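Local coordinates for DNA mismatch repair protein MutL (Aquifex aeolicus, PDB 6LZI) that binds ADP in a Bergerat-fold ATPase domain and, as a MutL protein, probably uses ATP binding and hydrolysis in the repair of mismatched DNA, at residues 115-118 with 123-126; 208-213 with 219-224; 248-253 with 294-299. One frame throughout, in Å; residues are numbered along the deposited sequence.

Contact 1 of 3, residues 115-118 with 123-126; sequences EIEV and ILGT
The beta hairpin formed by strands 113-119 and 122-129, at one edge of the large ATPase-domain sheet, is joined here through Glu117 and Gly125. Glu117 N donates to Gly125 O over 3.0 Å, and Leu124 N returns a nearly straight bond (175°) to Glu117 O at 2.9 Å. Ile116 pairs with Thr126 and Val118 with Ile123, so Leu124 is one residue too many on its strand: the register slips by one and a beta bulge results. Gly125 lies at the bulge with backbone angles at which a side chain would jam against the carbonyl O of Leu124. Beyond the bulge, Thr126 CA comes within 3.0 Å of Glu115 O in a CA-H...O contact.

On the face carrying Ile116, Val118, Ile123 and Thr126, Ile116 points CG1 anti to its own N (chi1 -177°), which brings CD1 to 4.1 Å from both Ile123 CG2 and Thr126 CG2. Val118 CG2 meets Ile123 CG1 at 4.2 Å; Glu62 and Val65 of a loop pack over this face. Leu124, the extra residue, turns toward the partner strand, and its CD1 lies across the extended Glu117 chain, 4.1 Å from Glu117 CD, while the carboxylate reaches on to Arg127 in a salt bridge. A bulged antiparallel hairpin thus closes the edge of the Bergerat-fold sheet.

Contact 2 of 3, residues 208-213 with 219-224; sequences TEELYA and TLRAFV
Glu210 and Arg221 form a salt bridge across an antiparallel beta hairpin, running diagonally, since Glu210 pairs with Phe223 and Arg221 with Tyr212, both non-hydrogen-bonded pairs. A single carboxylate oxygen, OE2, takes an N-H from NE and one from NH2: Arg221 NH2 lies 2.7 Å from Glu210 OE2, on its syn side and 27° out of the carboxylate plane, while the 2.4 Å modelled between Arg221 NE and Glu210 OE2 is too short to be trusted in detail. The oxygen sits at the guanidinium edge, and the two flat groups are turned 28° apart. Arg221 runs extended from CG to NE and Glu210 leaves with CG anti to its N (chi1 175°), so the chains converge on one side of the sheet. With a leucine in place of Arg221 both of these donors would be gone, and the Glu210 carboxylate would probably lose its charge partner across the strands and be able to turn. NH1 is used elsewhere, by a diethylene glycol molecule probably left from crystallisation.

The backbone polar groups are met in reciprocal pairs, Glu209 with Val224, Leu211 with Ala222 and Ala213 with Leu220, each giving two N-H...O bonds; Leu211 N to Ala222 O measures 2.8 Å. Tyr212 OH bonds to Glu214, and Glu209 OE1 to Lys303 N. The Phe223 ring lies beside Glu210, its CE2 3.7 Å from Glu210 CD, and Thr208 OG1 lies at the ring's edge, near its plane. On the opposite face the Leu211 and Val224 side chains cross, with Leu211 CD1 3.8 Å from Val224 CG1.

Helix 196-204 covers Phe223 and Arg221, helix 292-298 packs on Leu211, Ala213 and Leu220, and strand 260-266 hydrogen-bonds to the flank of 219-224 turned away from 209-213, the sheet's outermost strand here.

Contact 3 of 3, residues 248-253 with 294-299; sequences KEFLRK and LVRELA
Phe250 meets Val295 through the rim of its ring: Val295 CG1 lies in the ring plane, 3.7 Å from Phe250 CE1, and the two side chains run alongside each other, pointing opposite ways. The aromatic chain leaves the helix with CG anti to the backbone N (chi1 -178°), which carries the ring across to the partner helix. The same methyl is met from a second direction by Leu251 CD2, 3.8 Å from Val295 CG1, with those two side chains about at a right angle.

The helices involved, 245-254 and 292-298, cross at -32° with their local axes 10.4 Å apart, and lie on one face of the five-stranded sheet of the S5-like domain; Leu251 also rests on Tyr233 and Val235 of strand 232-237, and Val295 on Leu220 of strand 219-225.

Farther from the sheet, Arg296 bends at its third torsion and brings NH1 obliquely to the ring, 3.2 Å from Phe250 CE2. The guanidinium and ring planes stand 82° apart, while CB of the same arginine also touches the ring, 3.7 Å from Phe250 CZ.

How the contacts relate
Read from the N terminus, the three contacts follow in series, and none encloses or crosses another. Contact 1 closes a hairpin of four intervening residues in the ATPase domain. Contact 2 closes a second short hairpin, with five residues between its segments, in the S5-like domain. Contact 3 spans a much longer loop, bringing helix 292-298 back to helix 245-254 after 40 residues. Contact 1 stands apart, its centre about 48 Å from that of contact 2 and on the other side of the chain's centre. Contacts 2 and 3 touch: Leu298 CD2 lies 3.5 Å from Leu211 CB, and Leu294 packs on Leu220, so helix 292-298 joins the hairpin to helix 245-254.

Contact 1 of 3, residues 115-118 with 123-126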
ATOM      1  N   GLU A 115      11.675  17.912  11.165  1.00 23.19           N
ATOM      2  CA  GLU A 115      10.525  17.192  11.706  1.00 26.76           C
ATOM      3  C   GLU A 115       9.451  18.193  12.122  1.00 25.85           C
ATOM      4  O   GLU A 115       9.759  19.202  12.736  1.00 25.80           O
ATOM      5  CB  GLU A 115      10.969  16.356  12.902  1.00 30.19           C
ATOM      6  CG  GLU A 115       9.754  15.777  13.605  1.00 34.55           C
ATOM      7  CD  GLU A 115      10.114  14.915  14.742  1.00 35.76           C
ATOM      8  OE1 GLU A 115      10.826  13.946  14.522  1.00 32.61           O
ATOM      9  OE2 GLU A 115       9.699  15.224  15.869  1.00 41.61           O
ATOM     10  N   ILE A 116       8.207  17.943  11.742  1.00 21.67           N
ATOM     11  CA  ILE A 116       7.102  18.805  12.156  1.00 25.38           C
ATOM     12  C   ILE A 116       6.150  17.964  12.981  1.00 23.29           C
ATOM     13  O   ILE A 116       5.954  16.768  12.727  1.00 25.09           O
ATOM     14  CB  ILE A 116       6.383  19.430  10.942  1.00 24.07           C
ATOM     15  CG1 ILE A 116       5.278  20.377  11.395  1.00 30.05           C
ATOM     16  CG2 ILE A 116       5.786  18.369  10.019  1.00 28.18           C
ATOM     17  CD1 ILE A 116       5.013  21.530  10.435  1.00 33.61           C
ATOM     18  N   GLU A 117       5.614  18.554  14.025  1.00 27.93           N
ATOM     19  CA  GLU A 117       4.735  17.836  14.921  1.00 25.10           C
ATOM     20  C   GLU A 117       3.399  18.576  15.005  1.00 28.16           C
ATOM     21  O   GLU A 117       3.353  19.811  15.053  1.00 28.67           O
ATOM     22  CB  GLU A 117       5.354  17.660  16.325  1.00 30.55           C
ATOM     23  CG  GLU A 117       4.416  16.908  17.254  1.00 35.70           C
ATOM     24  CD  GLU A 117       5.038  16.592  18.618  1.00 42.34           C
ATOM     25  OE1 GLU A 117       6.024  17.248  18.965  1.00 38.72           O
ATOM     26  OE2 GLU A 117       4.545  15.693  19.329  1.00 46.31           O
ATOM     27  N   VAL A 118       2.313  17.819  14.918  1.00 28.42           N
ATOM     28  CA  VAL A 118       0.986  18.427  14.821  1.00 27.90           C
ATOM     29  C   VAL A 118       0.073  17.614  15.714  1.00 29.72           C
ATOM     30  O   VAL A 118       0.186  16.388  15.775  1.00 31.76           O
ATOM     31  CB  VAL A 118       0.458  18.452  13.367  1.00 32.74           C
ATOM     32  CG1 VAL A 118      -1.004  18.840  13.312  1.00 33.81           C
ATOM     33  CG2 VAL A 118       1.310  19.385  12.498  1.00 37.53           C
ATOM     34  N   ILE A 123      -0.226  22.987  14.866  1.00 46.78           N
ATOM     35  CA  ILE A 123       1.218  22.776  14.804  1.00 40.54           C
ATOM     36  C   ILE A 123       1.806  23.013  16.186  1.00 35.26           C
ATOM     37  O   ILE A 123       1.501  24.018  16.836  1.00 38.67           O
ATOM     38  CB  ILE A 123       1.860  23.708  13.768  1.00 44.91           C
ATOM     39  CG1 ILE A 123       1.195  23.553  12.392  1.00 48.09           C
ATOM     40  CG2 ILE A 123       3.377  23.449  13.671  1.00 46.38           C
ATOM     41  CD1 ILE A 123       1.552  24.678  11.402  1.00 48.97           C
ATOM     42  N   LEU A 124       2.645  22.083  16.640  1.00 30.48           N
ATOM     43  CA  LEU A 124       3.261  22.143  17.950  1.00 31.16           C
ATOM     44  C   LEU A 124       4.727  22.552  17.902  1.00 43.41           C
ATOM     45  O   LEU A 124       5.263  23.029  18.913  1.00 46.05           O
ATOM     46  CB  LEU A 124       3.155  20.800  18.660  1.00 36.90           C
ATOM     47  CG  LEU A 124       1.758  20.322  19.063  1.00 43.11           C
ATOM     48  CD1 LEU A 124       1.994  19.074  19.907  1.00 44.91           C
ATOM     49  CD2 LEU A 124       1.011  21.381  19.843  1.00 46.04           C
ATOM     50  N   GLY A 125       5.366  22.414  16.759  1.00 43.02           N
ATOM     51  CA  GLY A 125       6.752  22.810  16.615  1.00 40.94           C
ATOM     52  C   GLY A 125       7.397  22.032  15.493  1.00 33.10           C
ATOM     53  O   GLY A 125       6.830  21.094  14.947  1.00 27.91           O
ATOM     54  N   THR A 126       8.610  22.460  15.152  1.00 33.51           N
ATOM     55  CA  THR A 126       9.471  21.780  14.208  1.00 34.84           C
ATOM     56  C   THR A 126      10.844  21.669  14.820  1.00 31.52           C
ATOM     57  O   THR A 126      11.212  22.413  15.742  1.00 35.84           O
ATOM     58  CB  THR A 126       9.634  22.500  12.870  1.00 39.90           C
ATOM     59  OG1 THR A 126      10.516  23.620  13.049  1.00 44.42           O
ATOM     60  CG2 THR A 126       8.292  22.993  12.374  1.00 39.41           C
TER

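Contact 2 of 3, residues 208-213 with 219-224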
ATOM      1  N   THR A 208       2.825 -20.230  -9.734  1.00 32.95           N
ATOM      2  CA  THR A 208       1.813 -19.820 -10.679  1.00 28.61           C
ATOM      3  C   THR A 208       2.278 -20.112 -12.092  1.00 30.33           C
ATOM      4  O   THR A 208       3.467 -20.280 -12.365  1.00 28.69           O
ATOM      5  CB  THR A 208       1.458 -18.319 -10.572  1.00 25.33           C
ATOM      6  OG1 THR A 208       2.535 -17.524 -11.067  1.00 27.40           O
ATOM      7  CG2 THR A 208       1.056 -17.854  -9.106  1.00 25.06           C
ATOM      8  N   GLU A 209       1.305 -20.124 -12.984  1.00 31.76           N
ATOM      9  CA  GLU A 209       1.522 -20.172 -14.422  1.00 30.91           C
ATOM     10  C   GLU A 209       1.101 -18.817 -14.945  1.00 29.15           C
ATOM     11  O   GLU A 209       0.050 -18.286 -14.531  1.00 28.44           O
ATOM     12  CB  GLU A 209       0.701 -21.259 -15.115  1.00 31.65           C
ATOM     13  CG  GLU A 209       0.929 -21.289 -16.626  1.00 31.68           C
ATOM     14  CD  GLU A 209       0.199 -22.443 -17.326  1.00 40.32           C
ATOM     15  OE1 GLU A 209       0.397 -22.623 -18.555  1.00 41.96           O
ATOM     16  OE2 GLU A 209      -0.556 -23.179 -16.645  1.00 37.06           O
ATOM     17  N   GLU A 210       1.946 -18.245 -15.796  1.00 27.52           N
ATOM     18  CA  GLU A 210       1.693 -16.948 -16.389  1.00 26.50           C
ATOM     19  C   GLU A 210       0.991 -17.143 -17.729  1.00 28.75           C
ATOM     20  O   GLU A 210       1.477 -17.877 -18.580  1.00 30.68           O
ATOM     21  CB  GLU A 210       3.025 -16.220 -16.578  1.00 33.57           C
ATOM     22  CG  GLU A 210       2.934 -14.893 -17.302  1.00 32.81           C
ATOM     23  CD  GLU A 210       4.243 -14.136 -17.279  1.00 36.88           C
ATOM     24  OE1 GLU A 210       5.261 -14.688 -16.821  1.00 37.95           O
ATOM     25  OE2 GLU A 210       4.235 -12.969 -17.705  1.00 37.67           O
ATOM     26  N   LEU A 211      -0.120 -16.444 -17.905  1.00 30.54           N
ATOM     27  CA  LEU A 211      -0.944 -16.466 -19.105  1.00 35.64           C
ATOM     28  C   LEU A 211      -0.989 -15.061 -19.700  1.00 37.03           C
ATOM     29  O   LEU A 211      -0.886 -14.072 -18.984  1.00 36.01           O
ATOM     30  CB  LEU A 211      -2.339 -16.886 -18.768  1.00 36.37           C
ATOM     31  CG  LEU A 211      -2.490 -18.247 -18.073  1.00 37.56           C
ATOM     32  CD1 LEU A 211      -3.971 -18.475 -17.648  1.00 38.26           C
ATOM     33  CD2 LEU A 211      -1.961 -19.368 -18.943  1.00 41.55           C
ATOM     34  N   TYR A 212      -1.167 -14.974 -21.018  1.00 40.55           N
ATOM     35  CA  TYR A 212      -1.097 -13.679 -21.678  1.00 41.64           C
ATOM     36  C   TYR A 212      -2.057 -13.670 -22.867  1.00 43.08           C
ATOM     37  O   TYR A 212      -2.218 -14.691 -23.546  1.00 43.14           O
ATOM     38  CB  TYR A 212       0.341 -13.410 -22.133  1.00 46.79           C
ATOM     39  CG  TYR A 212       0.596 -12.131 -22.903  1.00 51.78           C
ATOM     40  CD1 TYR A 212       0.888 -10.938 -22.240  1.00 51.90           C
ATOM     41  CD2 TYR A 212       0.602 -12.126 -24.291  1.00 53.37           C
ATOM     42  CE1 TYR A 212       1.143  -9.775 -22.943  1.00 49.93           C
ATOM     43  CE2 TYR A 212       0.860 -10.969 -24.995  1.00 55.36           C
ATOM     44  CZ  TYR A 212       1.127  -9.800 -24.311  1.00 53.86           C
ATOM     45  OH  TYR A 212       1.375  -8.651 -25.027  1.00 60.60           O
ATOM     46  N   ALA A 213      -2.680 -12.514 -23.118  1.00 46.72           N
ATOM     47  CA  ALA A 213      -3.533 -12.352 -24.293  1.00 51.22           C
ATOM     48  C   ALA A 213      -3.706 -10.870 -24.589  1.00 56.97           C
ATOM     49  O   ALA A 213      -3.914 -10.076 -23.674  1.00 57.06           O
ATOM     50  CB  ALA A 213      -4.903 -13.007 -24.087  1.00 48.81           C
ATOM     51  N   THR A 219      -4.554  -5.522 -23.327  1.00 58.06           N
ATOM     52  CA  THR A 219      -3.541  -6.490 -22.916  1.00 51.30           C
ATOM     53  C   THR A 219      -3.874  -7.092 -21.554  1.00 43.89           C
ATOM     54  O   THR A 219      -4.214  -6.367 -20.610  1.00 42.27           O
ATOM     55  CB  THR A 219      -2.156  -5.833 -22.914  1.00 55.01           C
ATOM     56  OG1 THR A 219      -1.922  -5.270 -24.217  1.00 58.89           O
ATOM     57  CG2 THR A 219      -1.074  -6.862 -22.635  1.00 52.69           C
ATOM     58  N   LEU A 220      -3.776  -8.426 -21.469  1.00 43.64           N
ATOM     59  CA  LEU A 220      -4.028  -9.187 -20.249  1.00 39.73           C
ATOM     60  C   LEU A 220      -2.811 -10.044 -19.929  1.00 36.21           C
ATOM     61  O   LEU A 220      -2.230 -10.670 -20.823  1.00 39.07           O
ATOM     62  CB  LEU A 220      -5.259 -10.093 -20.408  1.00 41.13           C
ATOM     63  CG  LEU A 220      -6.568  -9.447 -20.802  1.00 45.37           C
ATOM     64  CD1 LEU A 220      -7.583 -10.545 -21.192  1.00 45.63           C
ATOM     65  CD2 LEU A 220      -7.114  -8.549 -19.699  1.00 44.52           C
ATOM     66  N   ARG A 221      -2.418 -10.036 -18.668  1.00 35.54           N
ATOM     67  CA  ARG A 221      -1.388 -10.904 -18.129  1.00 36.28           C
ATOM     68  C   ARG A 221      -1.941 -11.426 -16.807  1.00 37.23           C
ATOM     69  O   ARG A 221      -2.228 -10.627 -15.896  1.00 32.79           O
ATOM     70  CB  ARG A 221      -0.085 -10.115 -17.922  1.00 35.73           C
ATOM     71  CG  ARG A 221       1.151 -10.916 -17.536  1.00 34.95           C
ATOM     72  CD  ARG A 221       2.313  -9.970 -17.242  1.00 35.93           C
ATOM     73  NE  ARG A 221       3.546 -10.713 -17.102  1.00 42.29           N
ATOM     74  CZ  ARG A 221       4.725 -10.185 -16.793  1.00 41.35           C
ATOM     75  NH1 ARG A 221       4.856  -8.871 -16.576  1.00 45.89           N
ATOM     76  NH2 ARG A 221       5.768 -10.998 -16.695  1.00 36.65           N
ATOM     77  N   ALA A 222      -2.104 -12.748 -16.696  1.00 36.27           N
ATOM     78  CA  ALA A 222      -2.521 -13.326 -15.427  1.00 36.65           C
ATOM     79  C   ALA A 222      -1.500 -14.319 -14.886  1.00 33.13           C
ATOM     80  O   ALA A 222      -0.664 -14.873 -15.624  1.00 29.50           O
ATOM     81  CB  ALA A 222      -3.884 -14.019 -15.533  1.00 35.58           C
ATOM     82  N   PHE A 223      -1.619 -14.572 -13.587  1.00 29.34           N
ATOM     83  CA  PHE A 223      -0.872 -15.626 -12.909  1.00 25.80           C
ATOM     84  C   PHE A 223      -1.898 -16.472 -12.200  1.00 26.40           C
ATOM     85  O   PHE A 223      -2.661 -15.924 -11.394  1.00 30.46           O
ATOM     86  CB  PHE A 223       0.138 -15.039 -11.898  1.00 24.47           C
ATOM     87  CG  PHE A 223       1.100 -14.080 -12.556  1.00 25.43           C
ATOM     88  CD1 PHE A 223       0.728 -12.739 -12.765  1.00 26.29           C
ATOM     89  CD2 PHE A 223       2.301 -14.537 -13.070  1.00 28.66           C
ATOM     90  CE1 PHE A 223       1.603 -11.847 -13.452  1.00 28.50           C
ATOM     91  CE2 PHE A 223       3.144 -13.698 -13.746  1.00 28.61           C
ATOM     92  CZ  PHE A 223       2.792 -12.337 -13.955  1.00 26.83           C
ATOM     93  N   VAL A 224      -1.923 -17.777 -12.501  1.00 30.49           N
ATOM     94  CA  VAL A 224      -2.975 -18.662 -12.006  1.00 31.37           C
ATOM     95  C   VAL A 224      -2.341 -19.800 -11.221  1.00 33.20           C
ATOM     96  O   VAL A 224      -1.290 -20.323 -11.604  1.00 38.72           O
ATOM     97  CB  VAL A 224      -3.851 -19.209 -13.162  1.00 36.64           C
ATOM     98  CG1 VAL A 224      -4.498 -18.055 -13.880  1.00 39.25           C
ATOM     99  CG2 VAL A 224      -3.025 -20.007 -14.108  1.00 42.77           C
TER

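Contact 3 of 3, residues 248-253 with 294-299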
ATOM      1  N   LYS A 248     -14.855 -10.459 -10.727  1.00 51.54           N
ATOM      2  CA  LYS A 248     -14.377 -11.575  -9.908  1.00 51.51           C
ATOM      3  C   LYS A 248     -15.241 -12.822 -10.109  1.00 53.80           C
ATOM      4  O   LYS A 248     -14.719 -13.946 -10.180  1.00 49.16           O
ATOM      5  CB  LYS A 248     -14.331 -11.159  -8.430  1.00 55.03           C
ATOM      6  CG  LYS A 248     -14.070 -12.299  -7.427  1.00 55.73           C
ATOM      7  CD  LYS A 248     -14.158 -11.842  -5.952  1.00 58.09           C
ATOM      8  CE  LYS A 248     -12.803 -11.373  -5.375  1.00 58.59           C
ATOM      9  NZ  LYS A 248     -11.814 -12.501  -5.045  1.00 53.35           N
ATOM     10  N   GLU A 249     -16.560 -12.643 -10.229  1.00 53.80           N
ATOM     11  CA  GLU A 249     -17.442 -13.777 -10.479  1.00 54.48           C
ATOM     12  C   GLU A 249     -17.114 -14.443 -11.809  1.00 53.62           C
ATOM     13  O   GLU A 249     -17.194 -15.668 -11.936  1.00 54.30           O
ATOM     14  CB  GLU A 249     -18.910 -13.333 -10.484  1.00 63.29           C
ATOM     15  CG  GLU A 249     -19.456 -12.782  -9.161  1.00 68.72           C
ATOM     16  CD  GLU A 249     -20.896 -12.282  -9.293  1.00 75.66           C
ATOM     17  OE1 GLU A 249     -21.750 -12.646  -8.450  1.00 77.47           O
ATOM     18  OE2 GLU A 249     -21.179 -11.533 -10.254  1.00 78.89           O
ATOM     19  N   PHE A 250     -16.774 -13.642 -12.823  1.00 50.50           N
ATOM     20  CA  PHE A 250     -16.454 -14.195 -14.133  1.00 51.44           C
ATOM     21  C   PHE A 250     -15.102 -14.896 -14.119  1.00 49.85           C
ATOM     22  O   PHE A 250     -14.911 -15.890 -14.828  1.00 51.49           O
ATOM     23  CB  PHE A 250     -16.479 -13.083 -15.180  1.00 56.99           C
ATOM     24  CG  PHE A 250     -16.196 -13.551 -16.584  1.00 56.95           C
ATOM     25  CD1 PHE A 250     -14.894 -13.668 -17.045  1.00 56.50           C
ATOM     26  CD2 PHE A 250     -17.237 -13.850 -17.449  1.00 56.98           C
ATOM     27  CE1 PHE A 250     -14.635 -14.091 -18.333  1.00 54.34           C
ATOM     28  CE2 PHE A 250     -16.984 -14.267 -18.739  1.00 59.34           C
ATOM     29  CZ  PHE A 250     -15.684 -14.389 -19.191  1.00 55.75           C
ATOM     30  N   LEU A 251     -14.138 -14.373 -13.345  1.00 44.89           N
ATOM     31  CA  LEU A 251     -12.881 -15.098 -13.148  1.00 44.73           C
ATOM     32  C   LEU A 251     -13.120 -16.389 -12.373  1.00 44.60           C
ATOM     33  O   LEU A 251     -12.526 -17.424 -12.670  1.00 45.07           O
ATOM     34  CB  LEU A 251     -11.859 -14.222 -12.410  1.00 48.29           C
ATOM     35  CG  LEU A 251     -11.263 -12.979 -13.056  1.00 49.85           C
ATOM     36  CD1 LEU A 251     -10.469 -12.229 -11.990  1.00 47.21           C
ATOM     37  CD2 LEU A 251     -10.366 -13.333 -14.257  1.00 44.80           C
ATOM     38  N   ARG A 252     -14.003 -16.350 -11.379  1.00 46.88           N
ATOM     39  CA  ARG A 252     -14.430 -17.580 -10.729  1.00 50.54           C
ATOM     40  C   ARG A 252     -15.060 -18.543 -11.733  1.00 52.31           C
ATOM     41  O   ARG A 252     -14.767 -19.743 -11.720  1.00 48.64           O
ATOM     42  CB  ARG A 252     -15.415 -17.244  -9.607  1.00 56.81           C
ATOM     43  CG  ARG A 252     -15.778 -18.401  -8.686  1.00 58.93           C
ATOM     44  CD  ARG A 252     -16.590 -17.899  -7.486  1.00 63.38           C
ATOM     45  NE  ARG A 252     -15.808 -17.048  -6.583  1.00 64.54           N
ATOM     46  CZ  ARG A 252     -15.950 -15.724  -6.469  1.00 63.67           C
ATOM     47  NH1 ARG A 252     -16.843 -15.083  -7.209  1.00 63.36           N
ATOM     48  NH2 ARG A 252     -15.187 -15.043  -5.616  1.00 61.43           N
ATOM     49  N   LYS A 253     -15.875 -18.025 -12.651  1.00 51.05           N
ATOM     50  CA  LYS A 253     -16.562 -18.908 -13.582  1.00 56.67           C
ATOM     51  C   LYS A 253     -15.616 -19.529 -14.623  1.00 55.74           C
ATOM     52  O   LYS A 253     -15.751 -20.715 -14.945  1.00 55.75           O
ATOM     53  CB  LYS A 253     -17.709 -18.169 -14.263  1.00 62.41           C
ATOM     54  CG  LYS A 253     -18.854 -19.124 -14.547  1.00 66.10           C
ATOM     55  CD  LYS A 253     -19.109 -19.940 -13.267  1.00 71.39           C
ATOM     56  CE  LYS A 253     -20.178 -21.011 -13.420  1.00 77.11           C
ATOM     57  NZ  LYS A 253     -20.347 -21.742 -12.125  1.00 77.36           N
ATOM     58  N   LEU A 294     -11.988 -11.741 -24.008  1.00 63.78           N
ATOM     59  CA  LEU A 294     -10.551 -12.008 -24.025  1.00 58.59           C
ATOM     60  C   LEU A 294     -10.092 -12.660 -22.724  1.00 53.79           C
ATOM     61  O   LEU A 294      -9.136 -13.443 -22.722  1.00 52.65           O
ATOM     62  CB  LEU A 294      -9.773 -10.719 -24.302  1.00 56.90           C
ATOM     63  CG  LEU A 294      -8.285 -10.889 -24.667  1.00 55.05           C
ATOM     64  CD1 LEU A 294      -8.080 -11.804 -25.862  1.00 56.67           C
ATOM     65  CD2 LEU A 294      -7.585  -9.542 -24.896  1.00 54.10           C
ATOM     66  N   VAL A 295     -10.789 -12.397 -21.626  1.00 47.75           N
ATOM     67  CA  VAL A 295     -10.469 -13.077 -20.378  1.00 45.53           C
ATOM     68  C   VAL A 295     -10.766 -14.566 -20.485  1.00 50.95           C
ATOM     69  O   VAL A 295      -9.955 -15.401 -20.080  1.00 52.10           O
ATOM     70  CB  VAL A 295     -11.227 -12.430 -19.207  1.00 43.40           C
ATOM     71  CG1 VAL A 295     -11.048 -13.239 -17.956  1.00 48.27           C
ATOM     72  CG2 VAL A 295     -10.750 -11.005 -18.987  1.00 40.39           C
ATOM     73  N   ARG A 296     -11.950 -14.930 -21.011  1.00 52.74           N
ATOM     74  CA  ARG A 296     -12.233 -16.353 -21.175  1.00 55.97           C
ATOM     75  C   ARG A 296     -11.343 -16.980 -22.249  1.00 51.45           C
ATOM     76  O   ARG A 296     -11.001 -18.156 -22.150  1.00 50.39           O
ATOM     77  CB  ARG A 296     -13.728 -16.577 -21.445  1.00 62.39           C
ATOM     78  CG  ARG A 296     -14.178 -16.798 -22.882  1.00 67.05           C
ATOM     79  CD  ARG A 296     -15.738 -16.938 -22.968  1.00 72.16           C
ATOM     80  NE  ARG A 296     -16.252 -18.061 -22.169  1.00 74.89           N
ATOM     81  CZ  ARG A 296     -17.028 -17.944 -21.089  1.00 76.36           C
ATOM     82  NH1 ARG A 296     -17.417 -16.748 -20.663  1.00 77.96           N
ATOM     83  NH2 ARG A 296     -17.425 -19.031 -20.432  1.00 75.29           N
ATOM     84  N   GLU A 297     -10.918 -16.207 -23.251  1.00 50.15           N
ATOM     85  CA  GLU A 297      -9.890 -16.677 -24.174  1.00 51.13           C
ATOM     86  C   GLU A 297      -8.573 -16.933 -23.439  1.00 46.09           C
ATOM     87  O   GLU A 297      -7.923 -17.971 -23.630  1.00 45.96           O
ATOM     88  CB  GLU A 297      -9.719 -15.646 -25.301  1.00 57.64           C
ATOM     89  CG  GLU A 297      -8.412 -15.719 -26.108  1.00 58.62           C
ATOM     90  CD  GLU A 297      -8.510 -14.955 -27.419  1.00 67.04           C
ATOM     91  OE1 GLU A 297      -7.631 -15.132 -28.284  1.00 70.50           O
ATOM     92  OE2 GLU A 297      -9.485 -14.196 -27.598  1.00 69.24           O
ATOM     93  N   LEU A 298      -8.194 -15.997 -22.572  1.00 47.27           N
ATOM     94  CA  LEU A 298      -7.036 -16.149 -21.699  1.00 42.96           C
ATOM     95  C   LEU A 298      -7.120 -17.418 -20.847  1.00 46.42           C
ATOM     96  O   LEU A 298      -6.111 -18.113 -20.645  1.00 43.05           O
ATOM     97  CB  LEU A 298      -6.950 -14.902 -20.834  1.00 45.46           C
ATOM     98  CG  LEU A 298      -5.874 -14.574 -19.824  1.00 44.10           C
ATOM     99  CD1 LEU A 298      -6.016 -15.446 -18.593  1.00 50.69           C
ATOM    100  CD2 LEU A 298      -4.505 -14.680 -20.439  1.00 38.42           C
ATOM    101  N   ALA A 299      -8.311 -17.737 -20.325  1.00 46.02           N
ATOM    102  CA  ALA A 299      -8.460 -18.880 -19.429  1.00 43.32           C
ATOM    103  C   ALA A 299      -8.206 -20.222 -20.104  1.00 43.11           C
ATOM    104  O   ALA A 299      -8.166 -21.246 -19.409  1.00 49.12           O
ATOM    105  CB  ALA A 299      -9.857 -18.888 -18.788  1.00 43.22           C
TER